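Local coordinates for protein phosphoribosylaminoimidazole-succinocarboxamide synthase (Saccharomyces cerevisiae, PDB 2CNQ) that catalyses the ATP-dependent joining of aspartate to CAIR, which yields SAICAR in de novo purine biosynthesis, at residues E62-F67 against E234-D239; N70-H75 against V196-K201; A192-K197 against F218-D223. All coordinates share one frame; numbering follows the deposited sequence. Where two conformers were deposited one is given.

Contact 1: residues E62-F67 against E234-D239; sequences EFWFKF and EVLTPD. With AMZ (aminoimidazole 4-carboxamide ribonucleotide), chain C.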
loop_
_atom_site.group_PDB
_atom_site.type_symbol
_atom_site.label_atom_id
_atom_site.label_comp_id
_atom_site.label_asym_id
_atom_site.label_seq_id
_atom_site.Cartn_x
_atom_site.Cartn_y
_atom_site.Cartn_z
ATOM N N GLU A 62 3.082 -8.139 -5.939
ATOM C CA GLU A 62 3.949 -9.226 -6.321
ATOM C C GLU A 62 5.133 -8.753 -7.084
ATOM O O GLU A 62 6.237 -9.225 -6.891
ATOM C CB GLU A 62 3.187 -10.258 -7.115
ATOM C CG GLU A 62 2.172 -11.008 -6.283
ATOM C CD GLU A 62 1.503 -12.006 -7.093
ATOM O OE1 GLU A 62 2.002 -13.148 -7.138
ATOM O OE2 GLU A 62 0.540 -11.643 -7.748
ATOM N N PHE A 63 4.921 -7.788 -7.963
ATOM C CA PHE A 63 6.018 -7.233 -8.711
ATOM C C PHE A 63 7.069 -6.688 -7.781
ATOM O O PHE A 63 8.247 -6.934 -7.930
ATOM C CB PHE A 63 5.517 -6.143 -9.627
ATOM C CG PHE A 63 6.613 -5.356 -10.220
ATOM C CD1 PHE A 63 7.026 -4.198 -9.621
ATOM C CD2 PHE A 63 7.275 -5.791 -11.343
ATOM C CE1 PHE A 63 8.081 -3.489 -10.121
ATOM C CE2 PHE A 63 8.317 -5.083 -11.844
ATOM C CZ PHE A 63 8.732 -3.943 -11.211
ATOM N N TRP A 64 6.629 -5.914 -6.796
ATOM C CA TRP A 64 7.578 -5.313 -5.899
ATOM C C TRP A 64 8.188 -6.307 -4.970
ATOM O O TRP A 64 9.353 -6.174 -4.626
ATOM C CB TRP A 64 6.951 -4.199 -5.134
ATOM C CG TRP A 64 6.588 -3.041 -5.945
ATOM C CD1 TRP A 64 5.347 -2.612 -6.172
ATOM C CD2 TRP A 64 7.459 -2.117 -6.598
ATOM N NE1 TRP A 64 5.364 -1.481 -6.944
ATOM C CE2 TRP A 64 6.662 -1.145 -7.184
ATOM C CE3 TRP A 64 8.834 -2.026 -6.737
ATOM C CZ2 TRP A 64 7.184 -0.053 -7.838
ATOM C CZ3 TRP A 64 9.344 -0.947 -7.404
ATOM C CH2 TRP A 64 8.536 0.012 -7.955
ATOM N N PHE A 65 7.431 -7.285 -4.512
ATOM C CA PHE A 65 8.024 -8.300 -3.675
ATOM C C PHE A 65 9.164 -8.959 -4.399
ATOM O O PHE A 65 10.196 -9.222 -3.823
ATOM C CB PHE A 65 7.002 -9.338 -3.267
ATOM C CG PHE A 65 6.085 -8.909 -2.176
ATOM C CD1 PHE A 65 6.592 -8.474 -0.977
ATOM C CD2 PHE A 65 4.722 -9.018 -2.309
ATOM C CE1 PHE A 65 5.750 -8.132 0.038
ATOM C CE2 PHE A 65 3.886 -8.666 -1.296
ATOM C CZ PHE A 65 4.405 -8.205 -0.135
ATOM N N LYS A 66 8.965 -9.217 -5.678
ATOM C CA LYS A 66 9.974 -9.846 -6.463
ATOM C C LYS A 66 11.128 -8.896 -6.684
ATOM O O LYS A 66 12.280 -9.305 -6.633
ATOM C CB LYS A 66 9.353 -10.277 -7.768
ATOM C CG LYS A 66 10.323 -10.975 -8.688
ATOM C CD LYS A 66 9.687 -11.417 -9.976
ATOM C CE LYS A 66 8.591 -12.449 -9.781
ATOM N NZ LYS A 66 9.023 -13.684 -9.067
ATOM N N PHE A 67 10.836 -7.632 -6.966
ATOM C CA PHE A 67 11.862 -6.641 -7.174
ATOM C C PHE A 67 12.752 -6.499 -5.965
ATOM O O PHE A 67 13.947 -6.274 -6.071
ATOM C CB PHE A 67 11.197 -5.325 -7.498
ATOM C CG PHE A 67 12.130 -4.217 -7.769
ATOM C CD1 PHE A 67 12.805 -4.122 -8.953
ATOM C CD2 PHE A 67 12.315 -3.232 -6.849
ATOM C CE1 PHE A 67 13.652 -3.053 -9.173
ATOM C CE2 PHE A 67 13.146 -2.181 -7.072
ATOM C CZ PHE A 67 13.813 -2.093 -8.220
ATOM N N GLU A 234 0.741 -5.004 1.372
ATOM C CA GLU A 234 0.925 -4.634 0.012
ATOM C C GLU A 234 2.108 -3.717 -0.091
ATOM O O GLU A 234 2.501 -3.074 0.853
ATOM C CB GLU A 234 -0.314 -3.973 -0.553
ATOM C CG GLU A 234 -0.532 -2.586 -0.020
ATOM C CD GLU A 234 -1.772 -1.949 -0.534
ATOM O OE1 GLU A 234 -2.326 -1.132 0.226
ATOM O OE2 GLU A 234 -2.177 -2.229 -1.662
ATOM N N VAL A 235 2.642 -3.661 -1.281
ATOM C CA VAL A 235 3.865 -2.931 -1.512
ATOM C C VAL A 235 3.698 -2.083 -2.733
ATOM O O VAL A 235 3.427 -2.592 -3.798
ATOM C CB VAL A 235 5.030 -3.878 -1.690
ATOM C CG1 VAL A 235 6.276 -3.072 -1.870
ATOM C CG2 VAL A 235 5.147 -4.818 -0.534
ATOM N N LEU A 236 3.897 -0.799 -2.534
ATOM C CA LEU A 236 4.024 0.171 -3.608
ATOM C C LEU A 236 2.908 -0.001 -4.597
ATOM O O LEU A 236 3.091 -0.072 -5.801
ATOM C CB LEU A 236 5.396 0.104 -4.222
ATOM C CG LEU A 236 6.421 0.773 -3.344
ATOM C CD1 LEU A 236 7.795 0.261 -3.660
ATOM C CD2 LEU A 236 6.358 2.270 -3.517
ATOM N N THR A 237 1.708 0.030 -4.063
ATOM C CA THR A 237 0.537 0.082 -4.885
ATOM C C THR A 237 0.016 1.482 -4.865
ATOM O O THR A 237 0.409 2.299 -4.079
ATOM C CB THR A 237 -0.523 -0.863 -4.426
ATOM O OG1 THR A 237 -1.135 -0.288 -3.280
ATOM C CG2 THR A 237 0.009 -2.238 -4.133
ATOM N N PRO A 238 -0.957 1.781 -5.710
ATOM C CA PRO A 238 -1.490 3.121 -5.719
ATOM C C PRO A 238 -2.428 3.362 -4.590
ATOM O O PRO A 238 -2.829 4.483 -4.392
ATOM C CB PRO A 238 -2.111 3.261 -7.105
ATOM C CG PRO A 238 -1.621 2.069 -7.871
ATOM C CD PRO A 238 -1.450 1.008 -6.850
ATOM N N ASP A 239 -2.744 2.333 -3.806
ATOM C CA ASP A 239 -3.368 2.564 -2.521
ATOM C C ASP A 239 -2.330 2.966 -1.505
ATOM O O ASP A 239 -2.586 3.811 -0.678
ATOM C CB ASP A 239 -4.059 1.309 -2.000
ATOM C CG ASP A 239 -5.441 1.127 -2.463
ATOM O OD1 ASP A 239 -6.054 0.138 -2.034
ATOM O OD2 ASP A 239 -5.987 1.969 -3.161
HETATM O O5 AMZ C . -3.145 2.617 4.286
HETATM C C6 AMZ C . -2.698 3.402 5.094
HETATM N N2 AMZ C . -2.998 3.375 6.388
HETATM C C3A AMZ C . -1.761 4.430 4.685
HETATM C C7A AMZ C . -1.343 4.665 3.411
HETATM N N3 AMZ C . -1.576 4.026 2.249
HETATM N N1 AMZ C . -1.197 5.325 5.515
HETATM C C5 AMZ C . -0.432 6.094 4.774
HETATM N N AMZ C . -0.524 5.713 3.480
HETATM C C1 AMZ C . 0.224 6.277 2.384
HETATM C C2 AMZ C . -0.519 7.315 1.598
HETATM C C3 AMZ C . 0.595 8.159 1.051
HETATM O O2 AMZ C . 1.104 7.473 -0.071
HETATM O O1 AMZ C . -1.319 6.692 0.615
HETATM O O AMZ C . 1.299 6.964 2.960
HETATM C C AMZ C . 1.598 8.120 2.192
HETATM C C4 AMZ C . 1.582 9.332 3.064
HETATM O O3 AMZ C . 0.233 9.662 3.354
HETATM P P AMZ C . -0.061 11.028 4.124
HETATM O OP1 AMZ C . 0.407 10.859 5.531
HETATM O O4 AMZ C . -1.563 11.165 4.033
HETATM O OP2 AMZ C . 0.665 12.145 3.449
#
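The indole of Trp64 reaches the backbone of Leu236: NE1 lies 2.9 Å from Leu236 O, a weak hydrogen bond because the N-H...O angle is only 120°. Packing does much of the rest. Leu236 CB sits over the face of the five-membered ring, 3.3 Å from its centroid, and its CD1 continues across the junction of the two rings, so this side chain crosses the indole at about a right angle. The backbone of Leu236 has positive phi and psi, consistent with both its carbonyl and its CB facing the tryptophan. On the opposite face of the indole, Phe63 brings its ring edge up within helix 53-67.

Val235 divides its methyls between Trp64 and Phe65. CG1, anti to the backbone N (chi1 -178°), touches Trp64 CB at 3.5 Å, while CG2, anti to the carbonyl carbon, stands over the Phe65 ring, 3.8 Å from the centroid, a CH-pi contact whose closest atoms are CE1 and CZ. Behind it, Ser61 OG bonds to Val235 N, a second tie from the same helix.

Further along, Glu234 OE2 receives Thr237 OG1 at 2.7 Å from above the carboxylate plane and also pairs with Arg21. Asp239, a residue of the AMZ pocket, has its O 3.1 Å from AMZ N3. The chemistry is thus divided: apolar packing, a bent indole N-H bond and the Ser61 bond hold 235-236 to the helix, and the polar side chains of the same segment pair with one another and with Lys53, Arg21 and Tyr292, while the backbone O of Asp239 faces AMZ.

Contact 2: residues N70-H75 against V196-K201; sequences NDVRNH and VKLYSK. With ADP (adenosine-5'-diphosphate), chain B.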
loop_
_atom_site.group_PDB
_atom_site.type_symbol
_atom_site.label_atom_id
_atom_site.label_comp_id
_atom_site.label_asym_id
_atom_site.label_seq_id
_atom_site.Cartn_x
_atom_site.Cartn_y
_atom_site.Cartn_z
ATOM N N ASN A 70 15.635 -9.758 -2.922
ATOM C CA ASN A 70 16.951 -9.853 -2.332
ATOM C C ASN A 70 17.216 -8.813 -1.289
ATOM O O ASN A 70 18.239 -8.844 -0.642
ATOM C CB ASN A 70 18.020 -9.756 -3.401
ATOM C CG ASN A 70 17.965 -10.904 -4.351
ATOM O OD1 ASN A 70 17.669 -12.027 -3.941
ATOM N ND2 ASN A 70 18.222 -10.642 -5.629
ATOM N N ASP A 71 16.303 -7.884 -1.105
ATOM C CA ASP A 71 16.468 -6.793 -0.197
ATOM C C ASP A 71 15.763 -7.008 1.089
ATOM O O ASP A 71 16.152 -6.437 2.086
ATOM C CB ASP A 71 15.941 -5.529 -0.827
ATOM C CG ASP A 71 16.609 -5.251 -2.111
ATOM O OD1 ASP A 71 17.819 -5.020 -2.071
ATOM O OD2 ASP A 71 15.952 -5.319 -3.147
ATOM N N VAL A 72 14.708 -7.794 1.084
ATOM C CA VAL A 72 13.910 -7.987 2.258
ATOM C C VAL A 72 13.116 -9.248 2.102
ATOM O O VAL A 72 12.612 -9.537 1.036
ATOM C CB VAL A 72 13.027 -6.773 2.523
ATOM C CG1 VAL A 72 12.013 -6.604 1.430
ATOM C CG2 VAL A 72 12.401 -6.828 3.862
ATOM N N ARG A 73 13.039 -10.004 3.170
ATOM C CA ARG A 73 12.128 -11.107 3.240
ATOM C C ARG A 73 10.727 -10.602 3.160
ATOM O O ARG A 73 10.454 -9.531 3.638
ATOM C CB ARG A 73 12.261 -11.845 4.558
ATOM C CG ARG A 73 13.455 -12.760 4.637
ATOM C CD ARG A 73 13.414 -13.577 5.903
ATOM N NE ARG A 73 12.180 -14.346 5.984
ATOM C CZ ARG A 73 11.725 -14.915 7.093
ATOM N NH1 ARG A 73 12.419 -14.834 8.218
ATOM N NH2 ARG A 73 10.579 -15.575 7.077
ATOM N N ASN A 74 9.840 -11.397 2.614
ATOM C CA ASN A 74 8.463 -10.994 2.542
ATOM C C ASN A 74 7.552 -12.082 3.014
ATOM O O ASN A 74 7.958 -13.190 3.267
ATOM C CB ASN A 74 8.127 -10.509 1.152
ATOM C CG ASN A 74 8.202 -11.599 0.154
ATOM O OD1 ASN A 74 7.542 -12.621 0.306
ATOM N ND2 ASN A 74 9.008 -11.422 -0.855
ATOM N N HIS A 75 6.289 -11.747 3.121
ATOM C CA HIS A 75 5.315 -12.658 3.667
ATOM C C HIS A 75 4.781 -13.666 2.707
ATOM O O HIS A 75 3.978 -14.484 3.096
ATOM C CB HIS A 75 4.156 -11.926 4.304
ATOM C CG HIS A 75 3.308 -11.138 3.409
ATOM N ND1 HIS A 75 2.097 -10.710 3.873
ATOM C CD2 HIS A 75 3.432 -10.711 2.147
ATOM C CE1 HIS A 75 1.519 -10.033 2.920
ATOM N NE2 HIS A 75 2.308 -10.011 1.865
ATOM N N VAL A 196 13.680 3.184 4.183
ATOM C CA VAL A 196 14.261 4.153 3.298
ATOM C C VAL A 196 15.048 3.455 2.225
ATOM O O VAL A 196 14.999 3.860 1.088
ATOM C CB VAL A 196 15.101 5.164 4.058
ATOM C CG1 VAL A 196 15.983 5.943 3.143
ATOM C CG2 VAL A 196 14.173 6.064 4.844
ATOM N N LYS A 197 15.756 2.413 2.569
ATOM C CA LYS A 197 16.513 1.695 1.588
ATOM C C LYS A 197 15.616 1.123 0.517
ATOM O O LYS A 197 15.882 1.247 -0.654
ATOM C CB LYS A 197 17.285 0.605 2.268
ATOM C CG LYS A 197 18.301 -0.005 1.382
ATOM C CD LYS A 197 19.091 -1.068 2.075
ATOM C CE LYS A 197 20.056 -0.514 3.054
ATOM N NZ LYS A 197 21.064 -1.552 3.418
ATOM N N LEU A 198 14.540 0.473 0.940
ATOM C CA LEU A 198 13.619 -0.099 -0.007
ATOM C C LEU A 198 13.007 0.970 -0.841
ATOM O O LEU A 198 12.920 0.858 -2.043
ATOM C CB LEU A 198 12.545 -0.902 0.688
ATOM C CG LEU A 198 13.015 -2.061 1.531
ATOM C CD1 LEU A 198 11.849 -2.708 2.199
ATOM C CD2 LEU A 198 13.782 -3.062 0.718
ATOM N N TYR A 199 12.548 2.013 -0.209
ATOM C CA TYR A 199 11.954 3.090 -0.936
ATOM C C TYR A 199 12.906 3.650 -1.953
ATOM O O TYR A 199 12.532 3.860 -3.074
ATOM C CB TYR A 199 11.508 4.197 0.007
ATOM C CG TYR A 199 11.170 5.431 -0.726
ATOM C CD1 TYR A 199 9.953 5.595 -1.295
ATOM C CD2 TYR A 199 12.100 6.420 -0.868
ATOM C CE1 TYR A 199 9.670 6.723 -2.033
ATOM C CE2 TYR A 199 11.834 7.543 -1.600
ATOM C CZ TYR A 199 10.609 7.683 -2.178
ATOM O OH TYR A 199 10.428 8.813 -2.891
ATOM N N SER A 200 14.127 3.930 -1.563
ATOM C CA SER A 200 15.047 4.554 -2.476
ATOM C C SER A 200 15.303 3.693 -3.668
ATOM O O SER A 200 15.386 4.198 -4.773
ATOM C CB SER A 200 16.341 4.874 -1.790
ATOM O OG SER A 200 16.139 6.002 -0.975
ATOM N N LYS A 201 15.453 2.407 -3.466
ATOM C CA LYS A 201 15.669 1.518 -4.576
ATOM C C LYS A 201 14.505 1.570 -5.507
ATOM O O LYS A 201 14.661 1.627 -6.711
ATOM C CB LYS A 201 15.884 0.126 -4.066
ATOM C CG LYS A 201 16.092 -0.861 -5.156
ATOM C CD LYS A 201 16.426 -2.236 -4.663
ATOM C CE LYS A 201 16.424 -3.212 -5.790
ATOM N NZ LYS A 201 17.052 -4.469 -5.445
HETATM P PB ADP B . -6.502 -1.983 6.336
HETATM O O1B ADP B . -5.540 -1.277 5.500
HETATM O O2B ADP B . -6.129 -1.968 7.758
HETATM O O3B ADP B . -7.900 -1.612 6.236
HETATM P PA ADP B . -6.301 -4.160 4.503
HETATM O O1A ADP B . -5.168 -3.581 3.778
HETATM O O2A ADP B . -7.611 -4.188 3.872
HETATM O O3A ADP B . -6.425 -3.516 5.931
HETATM O "O5'" ADP B . -5.989 -5.642 4.919
HETATM C "C5'" ADP B . -4.714 -6.145 5.249
HETATM C "C4'" ADP B . -4.648 -6.395 6.726
HETATM O "O4'" ADP B . -3.765 -7.501 6.900
HETATM C "C3'" ADP B . -4.041 -5.271 7.506
HETATM O "O3'" ADP B . -4.484 -5.316 8.841
HETATM C "C2'" ADP B . -2.579 -5.627 7.498
HETATM O "O2'" ADP B . -1.842 -5.003 8.502
HETATM C "C1'" ADP B . -2.662 -7.095 7.685
HETATM N N9 ADP B . -1.534 -7.860 7.246
HETATM C C8 ADP B . -0.791 -7.639 6.160
HETATM N N7 ADP B . 0.107 -8.568 5.964
HETATM C C5 ADP B . -0.064 -9.427 6.981
HETATM C C6 ADP B . 0.542 -10.648 7.356
HETATM N N6 ADP B . 1.506 -11.181 6.634
HETATM N N1 ADP B . 0.177 -11.229 8.493
HETATM C C2 ADP B . -0.825 -10.707 9.194
HETATM N N3 ADP B . -1.521 -9.618 8.903
HETATM C C4 ADP B . -1.121 -8.986 7.801
#
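Leu198 pushes its two methyls into the angle between Asp71 and Val72. CD2 packs on Asp71 CB at 3.6 Å and also approaches Val72 CG1, which lies 4.0 Å from Leu198 CD1; the valine and leucine side chains cross at about a right angle. Val72 CG1 stands between its own backbone N and carbonyl carbon (chi1 65°), and from there it meets both leucine methyls. Leu198 is buried, and beyond this contact it also touches Phe218 and Phe220 of strand 211-223, so the segment just ahead of strand 73-74 lies against the same helix residue as the sheet.

One helical turn on, Lys201 runs out fully extended, and Asp71 comes to it from the opposite direction. NZ donates to Asp71 OD2 at 2.7 Å, and the oxygen accepts through its syn lone pair, on the side of OD1. The second oxygen, OD1, stays 3.5 Å from NZ, so the salt bridge is carried by a single oxygen. The last methylenes also come close, CE at 3.4 Å from Asp71 OD2. The same ammonium group makes a cation-pi contact with Phe67.

At the far end of 70-75 the backbone leads to the nucleotide. His75 ND1 accepts a hydrogen bond from ADP N6 at 2.9 Å and 150°, with the amino group at the edge of the imidazole and near its plane. Phe33 meets that imidazole edge-to-face, and Phe65 also packs against it. The chemistry therefore implies two ends of different character: a one-oxygen ion pair with an apolar floor holds 71-72 to the helix, while ND1 of His75, as an acceptor, meets the amino group of adenine.

Contact 3: residues A192-K197 against F218-D223; sequences AELAVK and FEFGID. With ADP (adenosine-5'-diphosphate), chain B.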
loop_
_atom_site.group_PDB
_atom_site.type_symbol
_atom_site.label_atom_id
_atom_site.label_comp_id
_atom_site.label_asym_id
_atom_site.label_seq_id
_atom_site.Cartn_x
_atom_site.Cartn_y
_atom_site.Cartn_z
ATOM N N ALA A 192 13.326 2.090 10.046
ATOM C CA ALA A 192 13.530 3.295 9.313
ATOM C C ALA A 192 14.523 3.119 8.220
ATOM O O ALA A 192 14.332 3.564 7.107
ATOM C CB ALA A 192 14.035 4.367 10.253
ATOM N N GLU A 193 15.618 2.482 8.542
ATOM C CA GLU A 193 16.657 2.376 7.572
ATOM C C GLU A 193 16.267 1.458 6.462
ATOM O O GLU A 193 16.539 1.748 5.324
ATOM C CB GLU A 193 17.933 1.940 8.214
ATOM C CG GLU A 193 18.473 3.034 9.080
ATOM C CD GLU A 193 19.818 2.743 9.613
ATOM O OE1 GLU A 193 20.402 3.652 10.198
ATOM O OE2 GLU A 193 20.282 1.606 9.473
ATOM N N LEU A 194 15.606 0.373 6.778
ATOM C CA LEU A 194 15.215 -0.551 5.761
ATOM C C LEU A 194 14.179 0.096 4.893
ATOM O O LEU A 194 14.218 -0.022 3.690
ATOM C CB LEU A 194 14.659 -1.799 6.384
ATOM C CG LEU A 194 14.119 -2.827 5.415
ATOM C CD1 LEU A 194 15.201 -3.274 4.466
ATOM C CD2 LEU A 194 13.561 -3.984 6.165
ATOM N N ALA A 195 13.224 0.759 5.494
ATOM C CA ALA A 195 12.180 1.363 4.708
ATOM C C ALA A 195 12.757 2.354 3.739
ATOM O O ALA A 195 12.352 2.398 2.598
ATOM C CB ALA A 195 11.186 2.020 5.621
ATOM N N VAL A 196 13.680 3.184 4.183
ATOM C CA VAL A 196 14.261 4.153 3.298
ATOM C C VAL A 196 15.048 3.455 2.225
ATOM O O VAL A 196 14.999 3.860 1.088
ATOM C CB VAL A 196 15.101 5.164 4.058
ATOM C CG1 VAL A 196 15.983 5.943 3.143
ATOM C CG2 VAL A 196 14.173 6.064 4.844
ATOM N N LYS A 197 15.756 2.413 2.569
ATOM C CA LYS A 197 16.513 1.695 1.588
ATOM C C LYS A 197 15.616 1.123 0.517
ATOM O O LYS A 197 15.882 1.247 -0.654
ATOM C CB LYS A 197 17.285 0.605 2.268
ATOM C CG LYS A 197 18.301 -0.005 1.382
ATOM C CD LYS A 197 19.091 -1.068 2.075
ATOM C CE LYS A 197 20.056 -0.514 3.054
ATOM N NZ LYS A 197 21.064 -1.552 3.418
ATOM N N PHE A 218 4.758 1.283 3.742
ATOM C CA PHE A 218 5.064 -0.118 3.863
ATOM C C PHE A 218 4.475 -0.608 5.160
ATOM O O PHE A 218 4.267 0.136 6.076
ATOM C CB PHE A 218 6.555 -0.336 3.924
ATOM C CG PHE A 218 7.322 0.091 2.731
ATOM C CD1 PHE A 218 7.065 -0.432 1.493
ATOM C CD2 PHE A 218 8.343 0.985 2.862
ATOM C CE1 PHE A 218 7.843 -0.094 0.433
ATOM C CE2 PHE A 218 9.120 1.342 1.793
ATOM C CZ PHE A 218 8.874 0.809 0.587
ATOM N N GLU A 219 4.310 -1.905 5.227
ATOM C CA GLU A 219 4.096 -2.591 6.451
ATOM C C GLU A 219 5.130 -3.637 6.593
ATOM O O GLU A 219 5.480 -4.320 5.652
ATOM C CB GLU A 219 2.725 -3.211 6.531
ATOM C CG GLU A 219 1.652 -2.178 6.481
ATOM C CD GLU A 219 0.288 -2.682 6.793
ATOM O OE1 GLU A 219 -0.665 -1.980 6.405
ATOM O OE2 GLU A 219 0.177 -3.749 7.417
ATOM N N PHE A 220 5.628 -3.735 7.795
ATOM C CA PHE A 220 6.629 -4.701 8.128
ATOM C C PHE A 220 6.148 -5.582 9.234
ATOM O O PHE A 220 5.473 -5.146 10.145
ATOM C CB PHE A 220 7.866 -4.000 8.656
ATOM C CG PHE A 220 8.668 -3.185 7.669
ATOM C CD1 PHE A 220 8.516 -3.277 6.304
ATOM C CD2 PHE A 220 9.628 -2.309 8.132
ATOM C CE1 PHE A 220 9.327 -2.522 5.474
ATOM C CE2 PHE A 220 10.435 -1.595 7.270
ATOM C CZ PHE A 220 10.288 -1.719 5.970
ATOM N N GLY A 221 6.556 -6.813 9.161
ATOM C CA GLY A 221 6.477 -7.738 10.238
ATOM C C GLY A 221 7.839 -7.999 10.771
ATOM O O GLY A 221 8.846 -7.515 10.272
ATOM N N ILE A 222 7.859 -8.788 11.815
ATOM C CA ILE A 222 9.088 -9.145 12.438
ATOM C C ILE A 222 9.011 -10.608 12.732
ATOM O O ILE A 222 8.091 -11.087 13.350
ATOM C CB ILE A 222 9.342 -8.294 13.694
ATOM C CG1 ILE A 222 10.666 -8.661 14.349
ATOM C CG2 ILE A 222 8.200 -8.369 14.695
ATOM C CD1 ILE A 222 11.852 -8.227 13.598
ATOM N N ASP A 223 10.005 -11.325 12.278
ATOM C CA ASP A 223 10.151 -12.720 12.602
ATOM C C ASP A 223 11.141 -12.765 13.708
ATOM O O ASP A 223 12.353 -12.639 13.501
ATOM C CB ASP A 223 10.676 -13.501 11.417
ATOM C CG ASP A 223 10.872 -14.937 11.745
ATOM O OD1 ASP A 223 10.940 -15.281 12.945
ATOM O OD2 ASP A 223 10.946 -15.724 10.804
HETATM P PB ADP B . -6.502 -1.983 6.336
HETATM O O1B ADP B . -5.540 -1.277 5.500
HETATM O O2B ADP B . -6.129 -1.968 7.758
HETATM O O3B ADP B . -7.900 -1.612 6.236
HETATM P PA ADP B . -6.301 -4.160 4.503
HETATM O O1A ADP B . -5.168 -3.581 3.778
HETATM O O2A ADP B . -7.611 -4.188 3.872
HETATM O O3A ADP B . -6.425 -3.516 5.931
HETATM O "O5'" ADP B . -5.989 -5.642 4.919
HETATM C "C5'" ADP B . -4.714 -6.145 5.249
HETATM C "C4'" ADP B . -4.648 -6.395 6.726
HETATM O "O4'" ADP B . -3.765 -7.501 6.900
HETATM C "C3'" ADP B . -4.041 -5.271 7.506
HETATM O "O3'" ADP B . -4.484 -5.316 8.841
HETATM C "C2'" ADP B . -2.579 -5.627 7.498
HETATM O "O2'" ADP B . -1.842 -5.003 8.502
HETATM C "C1'" ADP B . -2.662 -7.095 7.685
HETATM N N9 ADP B . -1.534 -7.860 7.246
HETATM C C8 ADP B . -0.791 -7.639 6.160
HETATM N N7 ADP B . 0.107 -8.568 5.964
HETATM C C5 ADP B . -0.064 -9.427 6.981
HETATM C C6 ADP B . 0.542 -10.648 7.356
HETATM N N6 ADP B . 1.506 -11.181 6.634
HETATM N N1 ADP B . 0.177 -11.229 8.493
HETATM C C2 ADP B . -0.825 -10.707 9.194
HETATM N N3 ADP B . -1.521 -9.618 8.903
HETATM C C4 ADP B . -1.121 -8.986 7.801
#
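Phe220 leaves its strand with CB directed at helix 185-209, and its ring then runs out toward Ala195. Past CG, the ring carbon CE2 comes 4.0 Å from Ala195 CB. At the tip, CZ lies 3.8 Å from Ala195 CA and about as close to its CB, with the helix backbone at the ring edge, near its plane. Leu194 reaches the same tip obliquely: its CD2 is 4.0 Å from Phe220 CZ. That branch gets there because CG is anti to the backbone N (chi1 176°), which, with chi2, swings the isopropyl end toward the strand although the first bond of the side chain does not aim that way.

Two residues earlier, Phe218 also presents an edge. Its CE2 is 3.5 Å from Ala195 O, near the ring plane, an arrangement in which the slightly positive C-H rim would suit the carbonyl oxygen. Its CD2 rests 4.1 Å from Ala195 CB, so both rings bring an edge to the alanine from the strand side.

Between them Glu219 follows the alternation of the strand and projects from the other face. ADP O2' donates to its OE2 at 2.6 Å, and OE1 is paired with Lys217, which would partly offset the nearby carboxylates of Glu118 and Asp233.

The axes of segments 192-197 and 218-223 pass 10.3 Å apart, their N-to-C directions 135° from each other. Helix 185-209 thus lies obliquely on one face of the mixed sheet, touching strands 113-122 and 228-245 beside 211-223, while Glu219 reaches ADP from the opposite face.

Along the chain the segments run 62-67, 70-75, 192-197, 196-201, 218-223 and 234-239, so contacts 2 and 3 form from residues that lie between the two halves of contact 1. Contacts 2 and 3 are closest, with centres about 7 Å apart; they share Val196 and Lys197 of helix 185-209, and Arg73 and Asp223 bridge them with a salt bridge. The centre of contact 1 lies about 10 Å from that of contact 2 and about 14 Å from that of contact 3. All three reach the mixed sheet, through strands 73-74, 211-223 and 228-245. Packing of helices 53-67 and 185-209 on this sheet therefore adjoins the parts of the sheet region that meet ADP and AMZ.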